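PDB 4CZV: PAN2-PAN3 deadenylation complex catalytic subunit pan2, which probably shortens mRNA poly(A) tails as the nuclease subunit of the PAN complex, here represented by its N-terminal WD-repeat beta-propeller domain alone. Local coordinates for residues Lys171-Ile176 with Lys185-Ala190; Gln38-Trp43 with Lys319-Glu324; Thr124-Val129 with Met136-Val141. All blocks are in the same frame, centred on the assembly; numbering follows the deposited sequence.

Contact 1: residues Lys171-Ile176 with Lys185-Ala190; sequences KGTVNI and KKQWQA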
loop_
_atom_site.group_PDB
_atom_site.type_symbol
_atom_site.label_atom_id
_atom_site.label_comp_id
_atom_site.label_asym_id
_atom_site.label_seq_id
_atom_site.Cartn_x
_atom_site.Cartn_y
_atom_site.Cartn_z
ATOM N N LYS A 171 -14.914 -4.945 -5.244
ATOM C CA LYS A 171 -16.303 -4.907 -4.785
ATOM C C LYS A 171 -16.436 -4.921 -3.255
ATOM O O LYS A 171 -17.532 -5.097 -2.727
ATOM C CB LYS A 171 -17.091 -6.083 -5.369
ATOM C CG LYS A 171 -17.159 -6.124 -6.890
ATOM C CD LYS A 171 -17.891 -4.922 -7.448
ATOM C CE LYS A 171 -18.129 -5.073 -8.943
ATOM N NZ LYS A 171 -18.786 -3.875 -9.535
ATOM N N GLY A 172 -15.331 -4.735 -2.541
ATOM C CA GLY A 172 -15.387 -4.691 -1.088
ATOM C C GLY A 172 -15.257 -6.055 -0.432
ATOM O O GLY A 172 -15.388 -6.205 0.784
ATOM N N THR A 173 -14.983 -7.055 -1.256
ATOM C CA THR A 173 -14.820 -8.422 -0.796
ATOM C C THR A 173 -13.331 -8.786 -0.748
ATOM O O THR A 173 -12.553 -8.337 -1.592
ATOM C CB THR A 173 -15.596 -9.385 -1.720
ATOM O OG1 THR A 173 -16.992 -9.328 -1.397
ATOM C CG2 THR A 173 -15.113 -10.805 -1.571
ATOM N N VAL A 174 -12.936 -9.561 0.259
ATOM C CA VAL A 174 -11.571 -10.079 0.355
ATOM C C VAL A 174 -11.546 -11.583 0.110
ATOM O O VAL A 174 -12.198 -12.341 0.826
ATOM C CB VAL A 174 -10.937 -9.808 1.738
ATOM C CG1 VAL A 174 -9.527 -10.379 1.801
ATOM C CG2 VAL A 174 -10.927 -8.326 2.064
ATOM N N ASN A 175 -10.802 -12.012 -0.905
ATOM C CA ASN A 175 -10.563 -13.433 -1.126
ATOM C C ASN A 175 -9.220 -13.834 -0.535
ATOM O O ASN A 175 -8.211 -13.168 -0.766
ATOM C CB ASN A 175 -10.598 -13.781 -2.618
ATOM C CG ASN A 175 -11.960 -13.550 -3.242
ATOM O OD1 ASN A 175 -12.972 -13.484 -2.546
ATOM N ND2 ASN A 175 -11.992 -13.436 -4.567
ATOM N N ILE A 176 -9.207 -14.917 0.232
ATOM C CA ILE A 176 -7.960 -15.425 0.786
ATOM C C ILE A 176 -7.473 -16.596 -0.053
ATOM O O ILE A 176 -8.120 -17.642 -0.106
ATOM C CB ILE A 176 -8.123 -15.860 2.251
ATOM C CG1 ILE A 176 -8.592 -14.677 3.101
ATOM C CG2 ILE A 176 -6.815 -16.412 2.793
ATOM C CD1 ILE A 176 -8.800 -15.026 4.548
ATOM N N LYS A 185 -9.416 -19.942 -0.702
ATOM C CA LYS A 185 -9.617 -20.719 0.520
ATOM C C LYS A 185 -10.881 -20.268 1.234
ATOM O O LYS A 185 -11.685 -21.083 1.682
ATOM C CB LYS A 185 -8.417 -20.591 1.463
ATOM C CG LYS A 185 -7.181 -21.357 1.018
ATOM C CD LYS A 185 -5.977 -21.056 1.906
ATOM C CE LYS A 185 -6.157 -21.602 3.315
ATOM N NZ LYS A 185 -6.268 -23.086 3.324
ATOM N N LYS A 186 -11.047 -18.957 1.343
ATOM C CA LYS A 186 -12.227 -18.397 1.980
ATOM C C LYS A 186 -12.500 -17.008 1.429
ATOM O O LYS A 186 -11.591 -16.321 0.963
ATOM C CB LYS A 186 -12.058 -18.348 3.502
ATOM C CG LYS A 186 -13.333 -17.987 4.257
ATOM C CD LYS A 186 -13.228 -18.313 5.734
ATOM C CE LYS A 186 -14.520 -17.964 6.454
ATOM N NZ LYS A 186 -15.703 -18.594 5.798
ATOM N N GLN A 187 -13.764 -16.610 1.465
ATOM C CA GLN A 187 -14.156 -15.281 1.042
ATOM C C GLN A 187 -14.714 -14.506 2.232
ATOM O O GLN A 187 -15.582 -14.992 2.954
ATOM C CB GLN A 187 -15.175 -15.368 -0.091
ATOM C CG GLN A 187 -15.696 -14.032 -0.540
ATOM C CD GLN A 187 -16.525 -14.123 -1.805
ATOM O OE1 GLN A 187 -17.702 -13.750 -1.818
ATOM N NE2 GLN A 187 -15.914 -14.613 -2.882
ATOM N N TRP A 188 -14.190 -13.304 2.440
ATOM C CA TRP A 188 -14.583 -12.454 3.559
ATOM C C TRP A 188 -15.233 -11.170 3.044
ATOM O O TRP A 188 -14.613 -10.408 2.302
ATOM C CB TRP A 188 -13.359 -12.135 4.423
ATOM C CG TRP A 188 -13.591 -11.129 5.514
ATOM C CD1 TRP A 188 -14.705 -10.998 6.292
ATOM C CD2 TRP A 188 -12.680 -10.108 5.943
ATOM N NE1 TRP A 188 -14.542 -9.960 7.179
ATOM C CE2 TRP A 188 -13.309 -9.396 6.982
ATOM C CE3 TRP A 188 -11.394 -9.722 5.540
ATOM C CZ2 TRP A 188 -12.696 -8.329 7.628
ATOM C CZ3 TRP A 188 -10.789 -8.662 6.183
ATOM C CH2 TRP A 188 -11.438 -7.978 7.218
ATOM N N GLN A 189 -16.484 -10.936 3.430
ATOM C CA GLN A 189 -17.211 -9.753 2.979
ATOM C C GLN A 189 -16.927 -8.577 3.908
ATOM O O GLN A 189 -17.711 -8.292 4.812
ATOM C CB GLN A 189 -18.714 -10.036 2.915
ATOM C CG GLN A 189 -19.521 -8.979 2.184
ATOM C CD GLN A 189 -19.253 -8.964 0.693
ATOM O OE1 GLN A 189 -19.282 -10.007 0.037
ATOM N NE2 GLN A 189 -18.989 -7.778 0.148
ATOM N N ALA A 190 -15.810 -7.894 3.677
ATOM C CA ALA A 190 -15.322 -6.886 4.616
ATOM C C ALA A 190 -16.166 -5.615 4.635
ATOM O O ALA A 190 -16.625 -5.184 5.691
ATOM C CB ALA A 190 -13.870 -6.543 4.305
#

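Contact 2: residues Gln38-Trp43 with Lys319-Glu324; sequences QDELLW and KIQFTE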
loop_
_atom_site.group_PDB
_atom_site.type_symbol
_atom_site.label_atom_id
_atom_site.label_comp_id
_atom_site.label_asym_id
_atom_site.label_seq_id
_atom_site.Cartn_x
_atom_site.Cartn_y
_atom_site.Cartn_z
ATOM N N GLN A 38 15.264 -1.416 2.539
ATOM C CA GLN A 38 16.658 -1.096 2.814
ATOM C C GLN A 38 17.031 0.303 2.348
ATOM O O GLN A 38 16.245 0.982 1.686
ATOM C CB GLN A 38 17.570 -2.117 2.134
ATOM C CG GLN A 38 17.436 -2.116 0.621
ATOM C CD GLN A 38 18.339 -3.123 -0.059
ATOM O OE1 GLN A 38 18.007 -4.310 -0.164
ATOM N NE2 GLN A 38 19.487 -2.653 -0.539
ATOM N N ASP A 39 18.240 0.724 2.714
ATOM C CA ASP A 39 18.837 1.966 2.230
ATOM C C ASP A 39 18.050 3.218 2.624
ATOM O O ASP A 39 18.272 4.291 2.062
ATOM C CB ASP A 39 19.005 1.913 0.706
ATOM C CG ASP A 39 19.942 0.797 0.259
ATOM O OD1 ASP A 39 20.766 0.345 1.081
ATOM O OD2 ASP A 39 19.853 0.370 -0.912
ATOM N N GLU A 40 17.147 3.073 3.594
ATOM C CA GLU A 40 16.372 4.194 4.127
ATOM C C GLU A 40 15.627 4.953 3.037
ATOM O O GLU A 40 15.558 6.180 3.052
ATOM C CB GLU A 40 17.289 5.151 4.892
ATOM C CG GLU A 40 18.070 4.485 6.011
ATOM C CD GLU A 40 17.170 4.012 7.140
ATOM O OE1 GLU A 40 16.471 4.859 7.740
ATOM O OE2 GLU A 40 17.158 2.795 7.421
ATOM N N LEU A 41 15.072 4.216 2.086
ATOM C CA LEU A 41 14.364 4.837 0.982
ATOM C C LEU A 41 12.863 4.835 1.189
ATOM O O LEU A 41 12.297 3.867 1.702
ATOM C CB LEU A 41 14.700 4.129 -0.332
ATOM C CG LEU A 41 16.175 4.236 -0.730
ATOM C CD1 LEU A 41 16.436 3.570 -2.078
ATOM C CD2 LEU A 41 16.592 5.701 -0.750
ATOM N N LEU A 42 12.241 5.946 0.810
ATOM C CA LEU A 42 10.806 5.999 0.553
ATOM C C LEU A 42 10.610 6.146 -0.956
ATOM O O LEU A 42 11.267 6.971 -1.590
ATOM C CB LEU A 42 10.142 7.162 1.293
ATOM C CG LEU A 42 8.622 7.278 1.109
ATOM C CD1 LEU A 42 7.873 6.140 1.808
ATOM C CD2 LEU A 42 8.109 8.631 1.596
ATOM N N TRP A 43 9.721 5.343 -1.529
ATOM C CA TRP A 43 9.447 5.417 -2.957
ATOM C C TRP A 43 8.077 6.035 -3.211
ATOM O O TRP A 43 7.103 5.717 -2.528
ATOM C CB TRP A 43 9.547 4.029 -3.598
ATOM C CG TRP A 43 10.969 3.525 -3.678
ATOM C CD1 TRP A 43 11.662 2.867 -2.702
ATOM C CD2 TRP A 43 11.868 3.651 -4.792
ATOM N NE1 TRP A 43 12.936 2.570 -3.138
ATOM C CE2 TRP A 43 13.086 3.043 -4.418
ATOM C CE3 TRP A 43 11.760 4.219 -6.066
ATOM C CZ2 TRP A 43 14.188 2.987 -5.273
ATOM C CZ3 TRP A 43 12.858 4.164 -6.917
ATOM C CH2 TRP A 43 14.055 3.554 -6.516
ATOM N N LYS A 319 16.617 10.154 17.020
ATOM C CA LYS A 319 17.168 9.449 15.869
ATOM C C LYS A 319 16.265 8.292 15.454
ATOM O O LYS A 319 15.899 7.440 16.265
ATOM C CB LYS A 319 18.587 8.962 16.167
ATOM C CG LYS A 319 19.573 10.110 16.343
ATOM C CD LYS A 319 20.966 9.631 16.711
ATOM C CE LYS A 319 21.894 10.814 16.946
ATOM N NZ LYS A 319 23.265 10.390 17.340
ATOM N N ILE A 320 15.911 8.292 14.175
ATOM C CA ILE A 320 14.912 7.389 13.618
ATOM C C ILE A 320 15.559 6.470 12.580
ATOM O O ILE A 320 16.562 6.832 11.967
ATOM C CB ILE A 320 13.750 8.201 12.980
ATOM C CG1 ILE A 320 12.611 7.294 12.513
ATOM C CG2 ILE A 320 14.264 9.064 11.836
ATOM C CD1 ILE A 320 11.546 8.023 11.723
ATOM N N GLN A 321 14.998 5.279 12.395
ATOM C CA GLN A 321 15.514 4.350 11.396
ATOM C C GLN A 321 14.371 3.665 10.648
ATOM O O GLN A 321 13.500 3.056 11.263
ATOM C CB GLN A 321 16.423 3.312 12.059
ATOM C CG GLN A 321 17.501 2.750 11.149
ATOM C CD GLN A 321 18.656 2.134 11.922
ATOM O OE1 GLN A 321 19.089 2.668 12.944
ATOM N NE2 GLN A 321 19.157 1.002 11.437
ATOM N N PHE A 322 14.371 3.781 9.322
ATOM C CA PHE A 322 13.328 3.167 8.501
ATOM C C PHE A 322 13.471 1.653 8.483
ATOM O O PHE A 322 12.494 0.921 8.638
ATOM C CB PHE A 322 13.372 3.696 7.062
ATOM C CG PHE A 322 12.980 5.137 6.927
ATOM C CD1 PHE A 322 12.335 5.799 7.962
ATOM C CD2 PHE A 322 13.247 5.829 5.755
ATOM C CE1 PHE A 322 11.970 7.131 7.833
ATOM C CE2 PHE A 322 12.887 7.161 5.617
ATOM C CZ PHE A 322 12.248 7.812 6.658
ATOM N N THR A 323 14.701 1.197 8.273
ATOM C CA THR A 323 15.002 -0.225 8.187
ATOM C C THR A 323 16.120 -0.581 9.159
ATOM O O THR A 323 17.095 0.156 9.286
ATOM C CB THR A 323 15.425 -0.629 6.759
ATOM O OG1 THR A 323 16.765 -0.184 6.509
ATOM C CG2 THR A 323 14.497 -0.008 5.731
ATOM N N GLU A 324 15.975 -1.705 9.852
ATOM C CA GLU A 324 17.031 -2.188 10.733
ATOM C C GLU A 324 17.516 -3.555 10.272
ATOM O O GLU A 324 18.648 -3.694 9.806
ATOM C CB GLU A 324 16.549 -2.252 12.186
ATOM C CG GLU A 324 16.561 -0.906 12.908
ATOM C CD GLU A 324 16.097 -1.004 14.354
ATOM O OE1 GLU A 324 15.828 -2.132 14.815
ATOM O OE2 GLU A 324 16.003 0.047 15.027
ATOM O OXT GLU A 324 16.785 -4.542 10.342
#

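Contact 3: residues Thr124-Val129 with Met136-Val141; sequences TSEILV and MLVIDV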
loop_
_atom_site.group_PDB
_atom_site.type_symbol
_atom_site.label_atom_id
_atom_site.label_comp_id
_atom_site.label_asym_id
_atom_site.label_seq_id
_atom_site.Cartn_x
_atom_site.Cartn_y
_atom_site.Cartn_z
ATOM N N THR A 124 10.881 -14.186 -2.099
ATOM C CA THR A 124 10.974 -13.052 -3.003
ATOM C C THR A 124 11.242 -13.480 -4.445
ATOM O O THR A 124 11.482 -12.636 -5.304
ATOM C CB THR A 124 12.081 -12.075 -2.556
ATOM O OG1 THR A 124 13.352 -12.738 -2.580
ATOM C CG2 THR A 124 11.806 -11.570 -1.150
ATOM N N SER A 125 11.186 -14.783 -4.712
ATOM C CA SER A 125 11.518 -15.303 -6.038
ATOM C C SER A 125 10.353 -15.285 -7.024
ATOM O O SER A 125 10.552 -15.429 -8.235
ATOM C CB SER A 125 12.045 -16.735 -5.923
ATOM O OG SER A 125 13.285 -16.755 -5.243
ATOM N N GLU A 126 9.140 -15.121 -6.509
ATOM C CA GLU A 126 7.951 -15.203 -7.350
ATOM C C GLU A 126 6.874 -14.211 -6.919
ATOM O O GLU A 126 6.598 -14.069 -5.728
ATOM C CB GLU A 126 7.393 -16.628 -7.315
ATOM C CG GLU A 126 6.228 -16.869 -8.258
ATOM C CD GLU A 126 5.682 -18.283 -8.153
ATOM O OE1 GLU A 126 4.840 -18.533 -7.263
ATOM O OE2 GLU A 126 6.089 -19.142 -8.961
ATOM N N ILE A 127 6.264 -13.531 -7.888
ATOM C CA ILE A 127 5.147 -12.644 -7.583
ATOM C C ILE A 127 3.878 -13.011 -8.332
ATOM O O ILE A 127 3.919 -13.623 -9.401
ATOM C CB ILE A 127 5.467 -11.161 -7.903
ATOM C CG1 ILE A 127 5.794 -10.983 -9.392
ATOM C CG2 ILE A 127 6.582 -10.641 -7.005
ATOM C CD1 ILE A 127 5.915 -9.532 -9.814
ATOM N N LEU A 128 2.750 -12.623 -7.745
ATOM C CA LEU A 128 1.444 -12.739 -8.373
ATOM C C LEU A 128 0.978 -11.355 -8.799
ATOM O O LEU A 128 1.127 -10.380 -8.067
ATOM C CB LEU A 128 0.426 -13.367 -7.422
ATOM C CG LEU A 128 -1.008 -13.472 -7.952
ATOM C CD1 LEU A 128 -1.120 -14.572 -9.003
ATOM C CD2 LEU A 128 -1.998 -13.693 -6.811
ATOM N N VAL A 129 0.401 -11.273 -9.983
ATOM C CA VAL A 129 0.054 -9.995 -10.554
ATOM C C VAL A 129 -1.399 -10.025 -11.032
ATOM O O VAL A 129 -1.811 -10.962 -11.713
ATOM C CB VAL A 129 1.037 -9.653 -11.700
ATOM C CG1 VAL A 129 0.387 -8.810 -12.736
ATOM C CG2 VAL A 129 2.297 -8.980 -11.142
ATOM N N MET A 136 -4.955 -13.429 -14.146
ATOM C CA MET A 136 -3.850 -13.106 -13.253
ATOM C C MET A 136 -2.596 -13.749 -13.814
ATOM O O MET A 136 -2.683 -14.728 -14.552
ATOM C CB MET A 136 -4.109 -13.597 -11.828
ATOM C CG MET A 136 -5.386 -13.075 -11.200
ATOM S SD MET A 136 -5.556 -13.614 -9.488
ATOM C CE MET A 136 -5.750 -15.381 -9.701
ATOM N N LEU A 137 -1.435 -13.208 -13.471
ATOM C CA LEU A 137 -0.185 -13.778 -13.966
ATOM C C LEU A 137 0.812 -14.038 -12.845
ATOM O O LEU A 137 0.873 -13.309 -11.850
ATOM C CB LEU A 137 0.447 -12.866 -15.019
ATOM C CG LEU A 137 -0.382 -12.660 -16.289
ATOM C CD1 LEU A 137 -1.198 -11.377 -16.202
ATOM C CD2 LEU A 137 0.496 -12.663 -17.524
ATOM N N VAL A 138 1.584 -15.097 -13.021
ATOM C CA VAL A 138 2.624 -15.462 -12.081
ATOM C C VAL A 138 3.978 -15.238 -12.735
ATOM O O VAL A 138 4.216 -15.693 -13.852
ATOM C CB VAL A 138 2.490 -16.924 -11.640
ATOM C CG1 VAL A 138 3.553 -17.264 -10.617
ATOM C CG2 VAL A 138 1.097 -17.175 -11.078
ATOM N N ILE A 139 4.861 -14.535 -12.037
ATOM C CA ILE A 139 6.139 -14.121 -12.609
ATOM C C ILE A 139 7.327 -14.616 -11.790
ATOM O O ILE A 139 7.355 -14.456 -10.573
ATOM C CB ILE A 139 6.203 -12.583 -12.723
ATOM C CG1 ILE A 139 5.285 -12.108 -13.854
ATOM C CG2 ILE A 139 7.635 -12.109 -12.938
ATOM C CD1 ILE A 139 5.118 -10.599 -13.922
ATOM N N ASP A 140 8.299 -15.225 -12.463
ATOM C CA ASP A 140 9.566 -15.587 -11.834
ATOM C C ASP A 140 10.441 -14.346 -11.740
ATOM O O ASP A 140 10.916 -13.839 -12.751
ATOM C CB ASP A 140 10.266 -16.699 -12.627
ATOM C CG ASP A 140 11.547 -17.203 -11.960
ATOM O OD1 ASP A 140 12.277 -16.407 -11.329
ATOM O OD2 ASP A 140 11.836 -18.414 -12.086
ATOM N N VAL A 141 10.655 -13.867 -10.517
ATOM C CA VAL A 141 11.422 -12.646 -10.276
ATOM C C VAL A 141 12.896 -12.790 -10.683
ATOM O O VAL A 141 13.523 -11.831 -11.148
ATOM C CB VAL A 141 11.340 -12.240 -8.788
ATOM C CG1 VAL A 141 12.191 -11.006 -8.506
ATOM C CG2 VAL A 141 9.886 -12.006 -8.380
#

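Contact 1: residues Lys171-Ile176 with Lys185-Ala190
Gln187 leans along Asn175 while reaching across to Thr173. Gln187 CB lies 3.8 Å from Asn175 OD1. With CG anti to the backbone N (chi1 177°), the chain rises beside Asn175, and Gln187 CG sits 3.4 Å from both Asn175 OD1 and Thr173 CG2. Gln187 CD stays close to that same methyl, at 3.6 Å from Thr173 CG2. At the tip the amide divides. Gln187 OE1 remains near the methyl, whereas Gln187 NE2 gives Asn175 OD1 a weak, bent hydrogen bond of 3.2 Å. The two amide planes are turned only 22° apart. Asn175 is held more firmly elsewhere, its ND2 donating to Asp154 and to Tyr156. The backbone beneath is an antiparallel hairpin formed by the two outer strands of one propeller blade, largely within the fourth predicted WD repeat. Val174 and Trp188 form a hydrogen-bonded pair joined by two nearly straight bonds, and further along Lys185 and Lys186 together face Ile176 in a classic beta bulge. On the sheet face of Val174, Ile176 and Trp188, Val174 CG2 touches Trp188 CE3 at 3.8 Å, and Ala190 CB covers one face of the indole, 3.8 Å above the plane and over the centre of the Trp188 ring. Beyond these side chains lies the next blade, where Trp188 and Ile176 rest on Ile205 and Phe229.

Contact 2: residues Gln38-Trp43 with Lys319-Glu324
The carboxylate of Glu40 clasps the backbone N-H groups of Phe322 and Thr323 and the Thr323 hydroxyl, tying a turn of the first predicted WD repeat to the C-terminal tail of the chain. In the seven-bladed propeller this joins the loop between the two inner strands of one blade, 32-35 and 41-45, to the segment that follows strand 310-315 of the adjacent blade. Glu40 OE1 receives Phe322 N at 2.8 Å through its syn lone pair, in a bond that is close to straight (164°). Glu40 OE2 takes two donors arriving from one face of the carboxylate plane: Thr323 N on the syn side, at 3.1 Å, and the hydroxyl Thr323 OG1 on the anti side, also at 3.1 Å. Three bonds therefore fix the rotation of the group and should stabilise its negative charge. The Glu40 chain is bent at chi2 (-67°), which turns the carboxylate toward Phe322 N and Thr323 N, its plane 20° from that of the Phe322 ring. Glu40 O and Leu41 N lie at the edge of this ring, near its plane.

Further out, the tail is positioned from within, from its own blade and from the blade of Glu40. Gln321 NE2 donates to Thr323 O at 3.1 Å, while Thr298 OG1 binds Gln321 O and the backbone of Thr298 pairs with Phe322. The Phe322 ring meets Phe35 of strand 32-35 edge-to-face and also touches Val313 of strand 310-315. On the opposing loop, Asp36 OD1 accepts Gln38 N, and Gln38 NE2 reaches Asp39 OD2. Beside the backbone N held by Asp36, the methyl carbon Thr323 CG2 packs 3.6 Å from Gln38 N.

Contact 3: residues Thr124-Val129 with Met136-Val141
Ile127 O is approached twice by the neighbouring strand: Ile139 N donates a nearly straight hydrogen bond of 2.9 Å (169°), and Val138 CA adds a CA-H...O contact at 3.5 Å. Ile127 N answers by donating to Ile139 O, and the same exchange recurs between Val129 and Leu137, building the antiparallel hairpin of the second and third strands of a WD-repeat blade. Just before strand 126-131 begins and just after strand 135-140 ends, Val141 N binds Ser125 O from above the carbonyl plane, a bent bond.

Ile127, Val129, Leu137 and Ile139 share one face of the sheet. Ile127 CG1, placed between the backbone N and the carbonyl carbon (chi1 60°), lies against Ile139 CB at 3.7 Å. The other branch, Ile127 CG2, meets Val141 CG2 at 3.8 Å, the two side chains crossing at about a right angle. Val129 CG2 approaches Ile139 CD1 diagonally. Val93 and Met95 of the preceding blade cover Ile139 and Val141.

The opposite face carries Glu126, Leu128, Val138 and Asp140, whose OD1 is bonded to Lys143 N. Leu128 CD1 touches Val138 CG2 at 4.0 Å, while Val138 CG1 lies 3.4 Å from the carboxyl carbon Glu126 CD. That carboxylate is buried, but Thr120 OG1 is hydrogen-bonded to Glu126 OE1, and Lys122 forms a long, weak ion pair with OE2. Apolar branches make up most of both faces, and the buried acid keeps its polar partners within its own blade, which probably offsets the cost of burying its charge.

How the contacts relate
The three contacts sample different parts of one propeller ring. Contacts 1 and 3 are both intrablade hairpins, from neighbouring blades of the fourth and third predicted WD repeats, with centres about 21 Å apart and nearest atoms about 8 Å apart. Contact 2 instead bridges two blades, bringing residues near the two ends of the chain together; both hairpins fall within the span of sequence it encloses. It lies across the ring from contact 1, their centres about 33 Å apart, and its centre is about 26 Å from that of contact 3. Phe182, which touches Val138 of contact 3, belongs to the turn linking the two strands of contact 1. The nuclease domain is absent from this chain.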